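Local coordinates for protein MGS-M5 (Unidentified, PDB 4Q3N) that probably catalyses the NAD-dependent interconversion of L-lactate and pyruvate, as a member of the lactate/malate dehydrogenase family, at residues A[275-279]-A[280-284]; A[120-123]-A[124-128]. One frame throughout, in Å; residues are numbered along the deposited sequence. Where two conformers were deposited one is given.

Contact 1 (A[275-279]-A[280-284]); sequences AVLNK and DGVHH. With ACT (acetate ion), chain E.
The H284 imidazole takes V276 CG2 over one face, displaced toward the rim, a CH-pi contact with CG2 3.9 Å from the ring centroid. At its edge, NE2 donates to acetate OXT (2.7 Å), and its ND1 shares a hydrogen bond with H283 ND1. The H283 ring has H284 ND1 and a water in plane at its edge; N278 ND2 comes to it obliquely, amide and ring planes 69° apart. V276 has CG1 anti to the backbone N (chi1 -179°), which puts CG2 on the H284 side while CG1 lies against H283 CB (3.9 Å). H283 and H284 both stand opposite V276, as in a beta bulge: V276 O accepts from H283 N and V276 N donates to H284 O.

The type I turn from N278 to G281 closes this beta hairpin. N278 OD1 accepts from D280 N at 2.8 Å, forming an Asx turn, while ND2 bonds N250 OD1 and that water, which D280 OD2 shares. With an alanine here, D280 N is likely to lose its side-chain acceptor, and N250 OD1 and the water their amide donor. At the turn's corner K279 and D280 run alongside each other, NZ salt-bridged to OD1 (3.2 Å).

On the reverse face, L277 CD2 meets V282 CG2 at 4.1 Å, and L277 continues onto helix 232-246 and I142 of strand 141-143. Strand 251-258 flanks strand 270-278 on its other side, while V276 and H284 pack on I163 and M201 of the second subunit.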
loop_
_atom_site.group_PDB
_atom_site.type_symbol
_atom_site.label_atom_id
_atom_site.label_comp_id
_atom_site.label_asym_id
_atom_site.label_seq_id
_atom_site.Cartn_x
_atom_site.Cartn_y
_atom_site.Cartn_z
ATOM N N ALA A 275 11.083 -10.328 -20.535
ATOM C CA ALA A 275 10.681 -11.687 -20.228
ATOM C C ALA A 275 9.478 -11.678 -19.298
ATOM O O ALA A 275 9.280 -10.737 -18.530
ATOM C CB ALA A 275 11.885 -12.484 -19.589
ATOM N N VAL A 276 8.688 -12.743 -19.384
ATOM C CA VAL A 276 7.513 -12.902 -18.557
ATOM C C VAL A 276 7.903 -13.620 -17.266
ATOM O O VAL A 276 8.339 -14.783 -17.306
ATOM C CB VAL A 276 6.401 -13.714 -19.300
ATOM C CG1 VAL A 276 5.154 -13.829 -18.394
ATOM C CG2 VAL A 276 6.043 -13.043 -20.607
ATOM N N LEU A 277 7.704 -12.952 -16.133
ATOM C CA LEU A 277 8.018 -13.519 -14.804
ATOM C C LEU A 277 6.761 -13.912 -14.020
ATOM O O LEU A 277 5.806 -13.133 -13.934
ATOM C CB LEU A 277 8.791 -12.512 -13.971
ATOM C CG LEU A 277 10.243 -12.297 -14.425
ATOM C CD1 LEU A 277 10.843 -11.078 -13.703
ATOM C CD2 LEU A 277 11.031 -13.554 -14.035
ATOM N N ASN A 278 6.787 -15.081 -13.399
ATOM C CA ASN A 278 5.692 -15.470 -12.523
ATOM C C ASN A 278 6.323 -16.323 -11.400
ATOM O O ASN A 278 7.543 -16.333 -11.249
ATOM C CB ASN A 278 4.583 -16.205 -13.325
ATOM C CG ASN A 278 5.042 -17.536 -13.895
ATOM O OD1 ASN A 278 5.904 -18.178 -13.330
ATOM N ND2 ASN A 278 4.441 -17.965 -15.029
ATOM N N LYS A 279 5.526 -17.038 -10.623
ATOM C CA LYS A 279 6.028 -17.700 -9.408
ATOM C C LYS A 279 7.021 -18.797 -9.724
ATOM O O LYS A 279 7.788 -19.246 -8.866
ATOM C CB LYS A 279 4.869 -18.326 -8.613
ATOM C CG LYS A 279 4.229 -19.524 -9.287
ATOM C CD LYS A 279 3.054 -20.030 -8.429
ATOM C CE LYS A 279 2.236 -21.049 -9.201
ATOM N NZ LYS A 279 3.039 -22.299 -9.445
ATOM N N ASP A 280 6.989 -19.242 -10.962
ATOM C CA ASP A 280 7.862 -20.380 -11.385
ATOM C C ASP A 280 9.156 -19.882 -12.029
ATOM O O ASP A 280 9.997 -20.700 -12.408
ATOM C CB ASP A 280 7.147 -21.277 -12.390
ATOM C CG ASP A 280 5.894 -21.910 -11.815
ATOM O OD1 ASP A 280 5.982 -22.428 -10.681
ATOM O OD2 ASP A 280 4.834 -21.841 -12.489
ATOM N N GLY A 281 9.303 -18.562 -12.148
ATOM C CA GLY A 281 10.489 -17.972 -12.789
ATOM C C GLY A 281 10.152 -17.403 -14.177
ATOM O O GLY A 281 9.145 -16.732 -14.330
ATOM N N VAL A 282 10.951 -17.709 -15.193
ATOM C CA VAL A 282 10.742 -17.138 -16.520
ATOM C C VAL A 282 9.750 -18.005 -17.331
ATOM O O VAL A 282 10.064 -19.123 -17.692
ATOM C CB VAL A 282 12.083 -17.028 -17.317
ATOM C CG1 VAL A 282 11.813 -16.423 -18.701
ATOM C CG2 VAL A 282 13.034 -16.124 -16.541
ATOM N N HIS A 283 8.565 -17.481 -17.608
ATOM C CA HIS A 283 7.594 -18.248 -18.382
ATOM C C HIS A 283 8.043 -18.369 -19.847
ATOM O O HIS A 283 8.086 -19.450 -20.427
ATOM C CB HIS A 283 6.179 -17.619 -18.296
ATOM C CG HIS A 283 5.167 -18.387 -19.098
ATOM N ND1 HIS A 283 4.925 -18.121 -20.427
ATOM C CD2 HIS A 283 4.386 -19.441 -18.775
ATOM C CE1 HIS A 283 4.053 -18.993 -20.898
ATOM N NE2 HIS A 283 3.700 -19.799 -19.912
ATOM N N HIS A 284 8.417 -17.250 -20.442
ATOM C CA HIS A 284 9.073 -17.257 -21.764
ATOM C C HIS A 284 9.703 -15.895 -21.974
ATOM O O HIS A 284 9.363 -14.926 -21.291
ATOM C CB HIS A 284 8.095 -17.584 -22.932
ATOM C CG HIS A 284 7.029 -16.530 -23.177
ATOM N ND1 HIS A 284 5.854 -16.468 -22.457
ATOM C CD2 HIS A 284 6.938 -15.547 -24.110
ATOM C CE1 HIS A 284 5.082 -15.503 -22.930
ATOM N NE2 HIS A 284 5.723 -14.921 -23.928
HETATM C C ACT E . 4.436 -12.107 -26.072
HETATM O O ACT E . 4.355 -11.632 -27.245
HETATM O OXT ACT E . 5.154 -13.134 -25.927
HETATM C CH3 ACT E . 3.695 -11.540 -24.896
HETATM O O HOH W 1 4.744 -20.762 -15.563
#

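Contact 2 (A[120-123]-A[124-128]); sequences SNPV and DVLAY
The carbonyls of P122 and V123 start helix 123-134: P122 O accepts from L126 N at 3.0 Å and V123 O from A127 N at 2.9 Å. P122 is the N-cap, and the peptide bond joining it to N121 is cis, at the bend where the loop after strand 115-118 passes into the helix.

L126 reaches back to the loop. Its CG is anti to its own carbonyl carbon (chi1 -68°) and the chain then runs straight on, which sends CD1 back over the loop, 3.5 Å from N121 O. The same CD1 lies 3.8 Å from S120 CB and 4.0 Å from P122 CD. One leucine methyl therefore touches three successive residues, S120, N121 and P122. The P122 ring also lies across V125, but V125 has two conformers and the very short approach of its CG2 to P122 CG is doubtful. Both carboxylate oxygens of D124 are held, OD1 by S256 OG and OD2 by H176 N. S120 OG bonds A79 O. This Asn-cis-Pro bend is a feature of the lactate/malate dehydrogenase family, in which the asparagine usually lines the active site. Here the N121 side chain has a bound acetate beside it, nearest atoms about 3 Å apart, though that ion probably comes from the crystallisation liquor.

Helix 89-109 covers S120, P122 and L126 through L93 and I100. Helix 292-311 packs on D124, V125 and Y128, and Y270 of strand 270-278 meets A127 and Y128.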
loop_
_atom_site.group_PDB
_atom_site.type_symbol
_atom_site.label_atom_id
_atom_site.label_comp_id
_atom_site.label_asym_id
_atom_site.label_seq_id
_atom_site.Cartn_x
_atom_site.Cartn_y
_atom_site.Cartn_z
ATOM N N SER A 120 25.055 -9.018 -9.037
ATOM C CA SER A 120 26.491 -8.730 -9.092
ATOM C C SER A 120 26.914 -8.341 -10.500
ATOM O O SER A 120 26.439 -8.947 -11.428
ATOM C CB SER A 120 27.291 -9.960 -8.656
ATOM O OG SER A 120 26.904 -10.407 -7.376
ATOM N N ASN A 121 27.850 -7.406 -10.659
ATOM C CA ASN A 121 28.349 -7.047 -11.981
ATOM C C ASN A 121 29.651 -7.728 -12.300
ATOM O O ASN A 121 30.459 -7.891 -11.411
ATOM C CB ASN A 121 28.545 -5.534 -12.097
ATOM C CG ASN A 121 27.218 -4.806 -12.248
ATOM O OD1 ASN A 121 26.953 -3.820 -11.561
ATOM N ND2 ASN A 121 26.372 -5.315 -13.134
ATOM N N PRO A 122 29.876 -8.089 -13.588
ATOM C CA PRO A 122 28.981 -7.835 -14.740
ATOM C C PRO A 122 27.850 -8.863 -14.783
ATOM O O PRO A 122 28.074 -10.080 -14.858
ATOM C CB PRO A 122 29.926 -7.955 -15.961
ATOM C CG PRO A 122 31.009 -8.826 -15.495
ATOM C CD PRO A 122 31.194 -8.606 -14.022
ATOM N N VAL A 123 26.639 -8.366 -14.678
ATOM C CA VAL A 123 25.523 -9.203 -14.323
ATOM C C VAL A 123 25.189 -10.248 -15.414
ATOM O O VAL A 123 24.810 -11.366 -15.104
ATOM C CB VAL A 123 24.282 -8.317 -13.993
ATOM C CG1 VAL A 123 23.851 -7.476 -15.227
ATOM C CG2 VAL A 123 23.090 -9.187 -13.491
ATOM N N ASP A 124 25.354 -9.908 -16.690
ATOM C CA ASP A 124 24.979 -10.871 -17.733
ATOM C C ASP A 124 25.922 -12.051 -17.708
ATOM O O ASP A 124 25.483 -13.192 -17.790
ATOM C CB ASP A 124 24.961 -10.216 -19.121
ATOM C CG ASP A 124 23.996 -9.032 -19.172
ATOM O OD1 ASP A 124 22.783 -9.250 -18.958
ATOM O OD2 ASP A 124 24.462 -7.884 -19.357
ATOM N N VAL A 125 27.227 -11.803 -17.559
ATOM C CA VAL A 125 28.156 -12.929 -17.586
ATOM C C VAL A 125 27.996 -13.727 -16.292
ATOM O O VAL A 125 27.969 -14.952 -16.338
ATOM C CB VAL A 125 29.645 -12.500 -17.800
ATOM C CG1 VAL A 125 29.783 -11.495 -18.961
ATOM C CG2 VAL A 125 30.258 -11.974 -16.536
ATOM N N LEU A 126 27.788 -13.055 -15.163
ATOM C CA LEU A 126 27.726 -13.748 -13.883
ATOM C C LEU A 126 26.424 -14.533 -13.729
ATOM O O LEU A 126 26.406 -15.582 -13.079
ATOM C CB LEU A 126 27.919 -12.753 -12.721
ATOM C CG LEU A 126 29.350 -12.176 -12.659
ATOM C CD1 LEU A 126 29.465 -11.235 -11.476
ATOM C CD2 LEU A 126 30.474 -13.278 -12.646
ATOM N N ALA A 127 25.365 -14.072 -14.384
ATOM C CA ALA A 127 24.123 -14.859 -14.428
ATOM C C ALA A 127 24.326 -16.160 -15.199
ATOM O O ALA A 127 23.833 -17.251 -14.800
ATOM C CB ALA A 127 22.958 -14.015 -15.053
ATOM N N TYR A 128 25.068 -16.091 -16.287
ATOM C CA TYR A 128 25.383 -17.310 -17.036
ATOM C C TYR A 128 26.209 -18.251 -16.144
ATOM O O TYR A 128 26.000 -19.486 -16.116
ATOM C CB TYR A 128 26.153 -16.964 -18.335
ATOM C CG TYR A 128 26.420 -18.139 -19.262
ATOM C CD1 TYR A 128 27.525 -18.953 -19.079
ATOM C CD2 TYR A 128 25.565 -18.417 -20.325
ATOM C CE1 TYR A 128 27.773 -20.038 -19.916
ATOM C CE2 TYR A 128 25.803 -19.476 -21.172
ATOM C CZ TYR A 128 26.910 -20.288 -20.958
ATOM O OH TYR A 128 27.146 -21.341 -21.800
#

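Overall arrangement
Contact 2 comes first along the chain, at the start of helix 123-134 in the NAD-binding Rossmann domain; contact 1, the hairpin tip of strands 270-278 and 281-285, follows far later in the C-terminal domain. Their centres are about 19 Å apart, with the nearest atoms about 10 Å apart, so they do not touch. Strand 270-278 links them, since it carries half of contact 1 and its Y270 packs on the helix of contact 2. The hairpin in turn reaches strand 141-143, at one edge of the Rossmann sheet. Both contacts thus mark places where the two domains meet, while contact 1 alone also reaches a second subunit.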